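Local coordinates for valine-pyruvate aminotransferase (Salmonella typhimurium, PDB 3G7Q), which catalyses transfer of the amino group of L-valine to pyruvate, a pyridoxal-phosphate-dependent transamination probably contributing to alanine biosynthesis, at residues Ala83-Leu88 against Gln99-Thr104; Leu342-Lys347 against Lys404-Glu409; Leu355-Leu360 against Gly364-Pro369. One frame throughout, in Å; residues are numbered along the deposited sequence.

Contact 1: Ala83-Leu88 against Gln99-Thr104; sequences ALAVLL and QNIALT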
loop_
_atom_site.group_PDB
_atom_site.type_symbol
_atom_site.label_atom_id
_atom_site.label_comp_id
_atom_site.label_asym_id
_atom_site.label_seq_id
_atom_site.Cartn_x
_atom_site.Cartn_y
_atom_site.Cartn_z
ATOM N N ALA A 83 19.634 -7.844 3.997
ATOM C CA ALA A 83 20.516 -7.242 2.993
ATOM C C ALA A 83 20.740 -5.754 3.236
ATOM O O ALA A 83 21.880 -5.264 3.159
ATOM C CB ALA A 83 19.948 -7.465 1.583
ATOM N N LEU A 84 19.665 -5.040 3.524
ATOM C CA LEU A 84 19.759 -3.611 3.833
ATOM C C LEU A 84 20.551 -3.367 5.123
ATOM O O LEU A 84 21.322 -2.408 5.206
ATOM C CB LEU A 84 18.373 -3.006 3.982
ATOM C CG LEU A 84 17.562 -2.710 2.730
ATOM C CD1 LEU A 84 16.088 -2.386 3.083
ATOM C CD2 LEU A 84 18.190 -1.574 1.952
ATOM N N ALA A 85 20.330 -4.204 6.130
ATOM C CA ALA A 85 21.074 -4.096 7.380
ATOM C C ALA A 85 22.576 -4.244 7.107
ATOM O O ALA A 85 23.369 -3.388 7.523
ATOM C CB ALA A 85 20.591 -5.126 8.424
ATOM N N VAL A 86 22.957 -5.313 6.403
ATOM C CA VAL A 86 24.369 -5.541 6.073
ATOM C C VAL A 86 24.932 -4.382 5.251
ATOM O O VAL A 86 26.030 -3.901 5.537
ATOM C CB VAL A 86 24.579 -6.902 5.351
ATOM C CG1 VAL A 86 25.999 -7.047 4.874
ATOM C CG2 VAL A 86 24.232 -8.058 6.293
ATOM N N LEU A 87 24.166 -3.893 4.279
ATOM C CA LEU A 87 24.604 -2.772 3.461
ATOM C C LEU A 87 24.925 -1.536 4.290
ATOM O O LEU A 87 26.003 -0.909 4.110
ATOM C CB LEU A 87 23.524 -2.384 2.451
ATOM C CG LEU A 87 23.780 -1.170 1.558
ATOM C CD1 LEU A 87 24.914 -1.488 0.598
ATOM C CD2 LEU A 87 22.510 -0.764 0.802
ATOM N N LEU A 88 24.002 -1.166 5.174
ATOM C CA LEU A 88 24.181 0.059 5.974
ATOM C C LEU A 88 25.267 -0.106 7.029
ATOM O O LEU A 88 26.053 0.831 7.278
ATOM C CB LEU A 88 22.853 0.511 6.592
ATOM C CG LEU A 88 21.781 0.963 5.585
ATOM C CD1 LEU A 88 20.463 1.225 6.327
ATOM C CD2 LEU A 88 22.192 2.189 4.717
ATOM N N GLN A 99 15.785 -5.738 12.848
ATOM C CA GLN A 99 14.757 -5.240 13.768
ATOM C C GLN A 99 14.661 -3.714 13.765
ATOM O O GLN A 99 13.760 -3.156 14.393
ATOM C CB GLN A 99 15.011 -5.689 15.206
ATOM C CG GLN A 99 15.511 -7.109 15.355
ATOM C CD GLN A 99 17.024 -7.204 15.182
ATOM O OE1 GLN A 99 17.792 -6.551 15.901
ATOM N NE2 GLN A 99 17.452 -8.026 14.240
ATOM N N ASN A 100 15.624 -3.050 13.117
ATOM C CA ASN A 100 15.612 -1.607 12.936
ATOM C C ASN A 100 15.048 -1.194 11.580
ATOM O O ASN A 100 15.049 -0.006 11.259
ATOM C CB ASN A 100 17.033 -1.047 13.038
ATOM C CG ASN A 100 17.653 -1.269 14.382
ATOM O OD1 ASN A 100 18.618 -2.020 14.504
ATOM N ND2 ASN A 100 17.065 -0.677 15.420
ATOM N N ILE A 101 14.516 -2.137 10.808
ATOM C CA ILE A 101 14.023 -1.828 9.470
ATOM C C ILE A 101 12.594 -2.345 9.229
ATOM O O ILE A 101 12.266 -3.474 9.611
ATOM C CB ILE A 101 14.938 -2.447 8.408
ATOM C CG1 ILE A 101 16.424 -2.098 8.691
ATOM C CG2 ILE A 101 14.532 -1.977 7.029
ATOM C CD1 ILE A 101 17.391 -2.589 7.603
ATOM N N ALA A 102 11.763 -1.498 8.626
ATOM C CA ALA A 102 10.385 -1.864 8.230
ATOM C C ALA A 102 10.203 -1.447 6.777
ATOM O O ALA A 102 10.784 -0.448 6.322
ATOM C CB ALA A 102 9.369 -1.176 9.135
ATOM N N LEU A 103 9.426 -2.214 6.017
ATOM C CA LEU A 103 9.164 -1.897 4.627
ATOM C C LEU A 103 7.716 -1.463 4.485
ATOM O O LEU A 103 6.857 -1.936 5.226
ATOM C CB LEU A 103 9.418 -3.110 3.749
ATOM C CG LEU A 103 10.784 -3.776 3.865
ATOM C CD1 LEU A 103 10.858 -4.976 2.932
ATOM C CD2 LEU A 103 11.880 -2.759 3.547
ATOM N N THR A 104 7.445 -0.558 3.545
ATOM C CA THR A 104 6.098 -0.068 3.292
ATOM C C THR A 104 5.922 0.008 1.779
ATOM O O THR A 104 6.854 -0.264 1.040
ATOM C CB THR A 104 5.883 1.353 3.858
ATOM O OG1 THR A 104 6.716 2.264 3.129
ATOM C CG2 THR A 104 6.191 1.427 5.382
#
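In the large domain of this class I aminotransferase fold, strand 101-104 is an outermost strand of the seven-stranded mixed sheet within the chain, and helix 77-92 lies against it, with L84 meeting I101 and L103, and A85 meeting I101. The ten residues between the segments, the last turn of the helix and a loop, lead back to the strand; the axes of helix 83-88 and strand 101-104 are inclined at 126° and pass 10.3 Å apart at closest. The distance is bridged by apolar side chains, chiefly I101. Its CG1 branch stands anti to the carbonyl carbon (chi1 -50°) and runs on fully extended, which carries the terminal methyl CD1 away from the strand and up to the helix. There CD1 rests on CB of L84 at 3.8 Å and beside the backbone N of A85 at 3.7 Å, with A85 CB a little farther off at 4.2 Å. A85 suits this place because its side chain is a single methyl: I101 can close on the helix backbone itself. Isoleucine suits the strand, where a beta-branched residue sits easily, while its long branch still reaches the helix; I101 also touches L81, one turn before A85. The length and forked tip of L84 let it pass I101 and touch both L103 and I260 of the next strand, so one side chain meets two adjacent strands. Those strands are antiparallel and joined by backbone hydrogen bonds such as those between A102 and I261. L103 leaves its backbone at an angle to the helix, but its extended chain brings the tip nearer, to L80 and L81 as well as L84. The meeting with L84 is light: CD1 of L84 lies 4.2 Å from CD2 of L103.

Contact 2: Leu342-Lys347 against Lys404-Glu409; sequences LWLWFK and KILAEE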
loop_
_atom_site.group_PDB
_atom_site.type_symbol
_atom_site.label_atom_id
_atom_site.label_comp_id
_atom_site.label_asym_id
_atom_site.label_seq_id
_atom_site.Cartn_x
_atom_site.Cartn_y
_atom_site.Cartn_z
ATOM N N LEU A 342 13.221 22.254 -9.465
ATOM C CA LEU A 342 13.679 23.610 -9.292
ATOM C C LEU A 342 12.519 24.385 -8.638
ATOM O O LEU A 342 11.337 24.255 -9.014
ATOM C CB LEU A 342 14.133 24.264 -10.589
ATOM C CG LEU A 342 15.429 23.728 -11.182
ATOM C CD1 LEU A 342 15.670 24.371 -12.579
ATOM C CD2 LEU A 342 16.622 23.972 -10.247
ATOM N N TRP A 343 12.879 25.158 -7.634
ATOM C CA TRP A 343 11.933 26.007 -6.899
ATOM C C TRP A 343 12.224 27.428 -7.316
ATOM O O TRP A 343 13.331 27.976 -7.050
ATOM C CB TRP A 343 12.126 25.797 -5.417
ATOM C CG TRP A 343 11.282 26.587 -4.469
ATOM C CD1 TRP A 343 11.668 27.632 -3.702
ATOM C CD2 TRP A 343 9.923 26.298 -4.098
ATOM N NE1 TRP A 343 10.641 28.035 -2.909
ATOM C CE2 TRP A 343 9.557 27.235 -3.124
ATOM C CE3 TRP A 343 8.980 25.355 -4.519
ATOM C CZ2 TRP A 343 8.287 27.260 -2.540
ATOM C CZ3 TRP A 343 7.721 25.360 -3.930
ATOM C CH2 TRP A 343 7.390 26.310 -2.954
ATOM N N LEU A 344 11.214 28.025 -7.952
ATOM C CA LEU A 344 11.326 29.353 -8.534
ATOM C C LEU A 344 10.600 30.371 -7.679
ATOM O O LEU A 344 9.416 30.198 -7.390
ATOM C CB LEU A 344 10.727 29.366 -9.935
ATOM C CG LEU A 344 11.217 28.235 -10.878
ATOM C CD1 LEU A 344 10.531 28.330 -12.259
ATOM C CD2 LEU A 344 12.745 28.190 -10.975
ATOM N N TRP A 345 11.319 31.424 -7.293
ATOM C CA TRP A 345 10.781 32.532 -6.523
ATOM C C TRP A 345 10.778 33.778 -7.411
ATOM O O TRP A 345 11.832 34.326 -7.697
ATOM C CB TRP A 345 11.589 32.744 -5.251
ATOM C CG TRP A 345 11.231 33.957 -4.445
ATOM C CD1 TRP A 345 10.019 34.604 -4.397
ATOM C CD2 TRP A 345 12.073 34.614 -3.482
ATOM N NE1 TRP A 345 10.090 35.668 -3.517
ATOM C CE2 TRP A 345 11.335 35.690 -2.942
ATOM C CE3 TRP A 345 13.380 34.404 -3.038
ATOM C CZ2 TRP A 345 11.866 36.554 -1.984
ATOM C CZ3 TRP A 345 13.917 35.295 -2.087
ATOM C CH2 TRP A 345 13.155 36.358 -1.593
ATOM N N PHE A 346 9.586 34.189 -7.837
ATOM C CA PHE A 346 9.382 35.347 -8.705
ATOM C C PHE A 346 9.297 36.516 -7.756
ATOM O O PHE A 346 8.222 36.972 -7.365
ATOM C CB PHE A 346 8.135 35.146 -9.571
ATOM C CG PHE A 346 8.162 33.853 -10.346
ATOM C CD1 PHE A 346 9.151 33.613 -11.295
ATOM C CD2 PHE A 346 7.221 32.852 -10.108
ATOM C CE1 PHE A 346 9.176 32.435 -11.998
ATOM C CE2 PHE A 346 7.252 31.671 -10.821
ATOM C CZ PHE A 346 8.226 31.453 -11.755
ATOM N N LYS A 347 10.466 36.998 -7.338
ATOM C CA LYS A 347 10.505 37.941 -6.202
ATOM C C LYS A 347 9.683 39.198 -6.460
ATOM O O LYS A 347 9.817 39.825 -7.488
ATOM C CB LYS A 347 11.945 38.288 -5.779
ATOM C CG LYS A 347 12.031 39.209 -4.540
ATOM C CD LYS A 347 13.445 39.277 -3.912
ATOM C CE LYS A 347 13.435 40.142 -2.627
ATOM N NZ LYS A 347 13.097 41.553 -2.940
ATOM N N LYS A 404 9.877 29.558 -22.001
ATOM C CA LYS A 404 9.568 30.679 -22.870
ATOM C C LYS A 404 8.185 31.252 -22.530
ATOM O O LYS A 404 8.014 32.482 -22.423
ATOM C CB LYS A 404 9.627 30.241 -24.333
ATOM C CG LYS A 404 9.289 31.355 -25.339
ATOM C CD LYS A 404 9.460 30.871 -26.764
ATOM C CE LYS A 404 9.110 31.966 -27.761
ATOM N NZ LYS A 404 9.372 31.485 -29.139
ATOM N N ILE A 405 7.207 30.364 -22.360
ATOM C CA ILE A 405 5.834 30.772 -22.021
ATOM C C ILE A 405 5.831 31.400 -20.615
ATOM O O ILE A 405 5.232 32.466 -20.400
ATOM C CB ILE A 405 4.869 29.579 -22.130
ATOM C CG1 ILE A 405 4.643 29.237 -23.624
ATOM C CG2 ILE A 405 3.536 29.854 -21.426
ATOM C CD1 ILE A 405 3.901 27.932 -23.846
ATOM N N LEU A 406 6.510 30.755 -19.682
ATOM C CA LEU A 406 6.643 31.306 -18.330
ATOM C C LEU A 406 7.175 32.735 -18.363
ATOM O O LEU A 406 6.608 33.629 -17.746
ATOM C CB LEU A 406 7.558 30.428 -17.456
ATOM C CG LEU A 406 7.909 30.945 -16.040
ATOM C CD1 LEU A 406 6.685 31.092 -15.144
ATOM C CD2 LEU A 406 8.995 30.056 -15.343
ATOM N N ALA A 407 8.281 32.958 -19.066
ATOM C CA ALA A 407 8.864 34.289 -19.150
ATOM C C ALA A 407 7.896 35.278 -19.767
ATOM O O ALA A 407 7.844 36.437 -19.357
ATOM C CB ALA A 407 10.205 34.242 -19.918
ATOM N N GLU A 408 7.143 34.857 -20.780
ATOM C CA GLU A 408 6.143 35.755 -21.365
ATOM C C GLU A 408 5.062 36.164 -20.358
ATOM O O GLU A 408 4.655 37.313 -20.330
ATOM C CB GLU A 408 5.487 35.113 -22.585
ATOM C CG GLU A 408 6.408 35.036 -23.797
ATOM C CD GLU A 408 5.834 34.219 -24.932
ATOM O OE1 GLU A 408 4.689 33.783 -24.827
ATOM O OE2 GLU A 408 6.530 34.020 -25.938
ATOM N N GLU A 409 4.631 35.219 -19.528
ATOM C CA GLU A 409 3.587 35.472 -18.519
ATOM C C GLU A 409 4.112 36.307 -17.352
ATOM O O GLU A 409 3.379 37.134 -16.825
ATOM C CB GLU A 409 2.954 34.152 -18.063
ATOM C CG GLU A 409 2.168 33.472 -19.184
ATOM C CD GLU A 409 1.149 34.377 -19.834
ATOM O OE1 GLU A 409 0.397 35.098 -19.117
ATOM O OE2 GLU A 409 1.098 34.392 -21.085
#
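A small apolar pocket between a sheet and the C-terminal helix receives L406, whose two methyl groups meet the side chains of L344 and F346. CG of L406 stands anti to its backbone N (chi1 174°), and the fork beyond it presents both methyls to the sheet. CD1 approaches the rim atom CZ of F346 to 3.7 Å, arriving obliquely to the ring. CD2 of L406 lies 3.9 Å from CD1 of L344 and also touches the CZ-CE1 side of the F346 ring. Leucine suits this position: its forked tip can touch a ring and a methyl at once, and it bridges backbones whose nearest CA atoms, those of F346 and A407, are still 10.5 Å apart. The two elements belong to the small, C-terminal domain of the fold-type-I aminotransferases, in which helix 396-416 lies along one face of a mixed sheet and strand 341-345 runs antiparallel to strand 387-391. L344 and F346 point to the helix side of this sheet, while W343 and W345 point to the other, where their indole NE1 atoms are hydrogen-bonded to Y168 OH and Q386 OE1. F346 lies at the centre of an inverse gamma turn just after the strand, and its long, wide side chain reaches L406 from the opposite direction while touching M388 of the neighbouring strand. The carbonyl O of L344 lies over one face of that ring, toward its rim. The polar residues of the helix segment look elsewhere: the carboxylates of E408 and E409 both form salt bridges with NH1 of R363, which follows the end of helix 353-362.

Contact 3: Leu355-Leu360 against Gly364-Pro369; sequences LLYQRL and GVLMVP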
loop_
_atom_site.group_PDB
_atom_site.type_symbol
_atom_site.label_atom_id
_atom_site.label_comp_id
_atom_site.label_asym_id
_atom_site.label_seq_id
_atom_site.Cartn_x
_atom_site.Cartn_y
_atom_site.Cartn_z
ATOM N N LEU A 355 -2.635 32.725 -9.571
ATOM C CA LEU A 355 -3.115 33.355 -10.809
ATOM C C LEU A 355 -2.186 33.028 -11.982
ATOM O O LEU A 355 -2.646 32.681 -13.066
ATOM C CB LEU A 355 -3.294 34.860 -10.648
ATOM C CG LEU A 355 -3.820 35.595 -11.888
ATOM C CD1 LEU A 355 -5.141 34.980 -12.464
ATOM C CD2 LEU A 355 -4.024 37.072 -11.547
ATOM N N LEU A 356 -0.893 33.150 -11.757
ATOM C CA LEU A 356 0.088 32.771 -12.782
ATOM C C LEU A 356 -0.158 31.334 -13.263
ATOM O O LEU A 356 -0.162 31.066 -14.461
ATOM C CB LEU A 356 1.494 32.897 -12.247
ATOM C CG LEU A 356 2.596 32.814 -13.322
ATOM C CD1 LEU A 356 2.500 33.945 -14.385
ATOM C CD2 LEU A 356 3.988 32.792 -12.645
ATOM N N TYR A 357 -0.416 30.422 -12.331
ATOM C CA TYR A 357 -0.723 29.034 -12.675
ATOM C C TYR A 357 -1.879 28.920 -13.676
ATOM O O TYR A 357 -1.822 28.120 -14.605
ATOM C CB TYR A 357 -1.090 28.248 -11.400
ATOM C CG TYR A 357 -1.685 26.873 -11.678
ATOM C CD1 TYR A 357 -3.051 26.690 -11.859
ATOM C CD2 TYR A 357 -0.873 25.755 -11.723
ATOM C CE1 TYR A 357 -3.576 25.423 -12.107
ATOM C CE2 TYR A 357 -1.395 24.492 -11.994
ATOM C CZ TYR A 357 -2.738 24.337 -12.164
ATOM O OH TYR A 357 -3.223 23.073 -12.411
ATOM N N GLN A 358 -2.945 29.681 -13.462
ATOM C CA GLN A 358 -4.100 29.648 -14.375
ATOM C C GLN A 358 -3.697 30.137 -15.767
ATOM O O GLN A 358 -4.127 29.596 -16.787
ATOM C CB GLN A 358 -5.262 30.487 -13.837
ATOM C CG GLN A 358 -5.859 29.937 -12.532
ATOM C CD GLN A 358 -6.469 28.556 -12.704
ATOM O OE1 GLN A 358 -7.031 28.249 -13.761
ATOM N NE2 GLN A 358 -6.376 27.723 -11.668
ATOM N N ARG A 359 -2.888 31.184 -15.801
ATOM C CA ARG A 359 -2.436 31.755 -17.078
ATOM C C ARG A 359 -1.534 30.806 -17.856
ATOM O O ARG A 359 -1.619 30.731 -19.093
ATOM C CB ARG A 359 -1.744 33.089 -16.836
ATOM C CG ARG A 359 -2.750 34.122 -16.393
ATOM C CD ARG A 359 -2.123 35.443 -16.182
ATOM N NE ARG A 359 -3.105 36.433 -15.729
ATOM C CZ ARG A 359 -2.790 37.692 -15.482
ATOM N NH1 ARG A 359 -1.546 38.101 -15.670
ATOM N NH2 ARG A 359 -3.724 38.537 -15.068
ATOM N N LEU A 360 -0.653 30.129 -17.135
ATOM C CA LEU A 360 0.232 29.107 -17.719
ATOM C C LEU A 360 -0.600 27.915 -18.219
ATOM O O LEU A 360 -0.423 27.436 -19.330
ATOM C CB LEU A 360 1.218 28.652 -16.685
ATOM C CG LEU A 360 2.281 29.660 -16.232
ATOM C CD1 LEU A 360 3.118 29.133 -15.047
ATOM C CD2 LEU A 360 3.184 29.980 -17.395
ATOM N N GLY A 364 -1.052 25.767 -21.858
ATOM C CA GLY A 364 -0.533 24.411 -21.928
ATOM C C GLY A 364 0.659 24.066 -21.086
ATOM O O GLY A 364 1.312 23.047 -21.329
ATOM N N VAL A 365 0.944 24.898 -20.080
ATOM C CA VAL A 365 2.096 24.704 -19.205
ATOM C C VAL A 365 1.612 24.504 -17.770
ATOM O O VAL A 365 0.835 25.310 -17.243
ATOM C CB VAL A 365 3.062 25.917 -19.263
ATOM C CG1 VAL A 365 4.231 25.743 -18.306
ATOM C CG2 VAL A 365 3.571 26.150 -20.687
ATOM N N LEU A 366 2.031 23.399 -17.160
ATOM C CA LEU A 366 1.688 23.099 -15.796
ATOM C C LEU A 366 2.914 23.064 -14.876
ATOM O O LEU A 366 3.873 22.342 -15.150
ATOM C CB LEU A 366 0.970 21.761 -15.736
ATOM C CG LEU A 366 -0.418 21.706 -16.376
ATOM C CD1 LEU A 366 -0.865 20.274 -16.293
ATOM C CD2 LEU A 366 -1.437 22.671 -15.707
HETATM N N MSE A 367 2.845 23.860 -13.790
HETATM C CA MSE A 367 3.830 23.907 -12.704
HETATM C C MSE A 367 3.001 23.936 -11.418
HETATM O O MSE A 367 1.782 24.109 -11.484
HETATM C CB MSE A 367 4.730 25.142 -12.816
HETATM C CG MSE A 367 5.510 25.139 -14.079
HETATM SE SE MSE A 367 6.677 26.734 -14.116
HETATM C CE MSE A 367 7.782 26.280 -15.666
ATOM N N VAL A 368 3.634 23.732 -10.263
ATOM C CA VAL A 368 2.881 23.694 -8.996
ATOM C C VAL A 368 2.968 25.008 -8.235
ATOM O O VAL A 368 4.050 25.504 -7.971
ATOM C CB VAL A 368 3.341 22.553 -8.055
ATOM C CG1 VAL A 368 2.333 22.397 -6.914
ATOM C CG2 VAL A 368 3.495 21.232 -8.833
ATOM N N PRO A 369 1.823 25.609 -7.911
ATOM C CA PRO A 369 1.902 26.805 -7.083
ATOM C C PRO A 369 2.545 26.510 -5.732
ATOM O O PRO A 369 2.241 25.502 -5.094
ATOM C CB PRO A 369 0.424 27.210 -6.906
ATOM C CG PRO A 369 -0.256 26.579 -8.012
ATOM C CD PRO A 369 0.439 25.305 -8.305
HETATM O O HOH W 1 0.784 25.986 -14.502
#
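Y357 faces M367 and P369 across the tight return from helix 353-362 to the strands that follow. Its CB starts 3.9 Å from CG of P369, and with CG anti to the backbone N (chi1 169°) the ring runs along the returning chain. CD2 meets CD of P369 at 3.7 Å, the puckered proline ring lying obliquely to the aromatic one. The same CD2 lies 3.1 Å from the carbonyl O of M367, a selenomethionine; this buried oxygen has no hydrogen-bond partner and sits in the ring plane at its C-H edge. CZ and OH pass CD2 of L366, the hydroxyl at 3.8 Å, before OH hydrogen-bonds to OD2 of D23. A Schellman motif ends the helix: V365 N donates to L360 O (3.0 Å) and G364 N to K361 O. G364, the C-prime residue, takes a left-handed conformation (phi 85°) that suits a residue without a side chain. A water donates to V365 O, accepts from M367 N and weakly reaches Y357 O. The unit fits between helix 17-25, where L20 touches Y357 and P369, and helix 396-416, where I405 touches V365; strand 368-369 borders the six-stranded sheet.

All three are buried contacts with no exposed touching residue, lying 20 to 22 Å from the chain's centre. Contact 1 stands on the opposite side of that centre, about 41 Å from each of the others between centres, and joins a helix to the border of the large-domain sheet. Contacts 2 and 3 lie about 10 Å apart between centres and touch: L406 CA packs on L360 CD2 at 3.8 Å. Contact 3 is nested in the loop that contact 2 closes, and both reach the same six-stranded sheet. Contacts 1 and 2 are purely apolar; contact 3, between close neighbours in sequence, adds a helix-ending backbone bond and a water that only weakly ties the two segments.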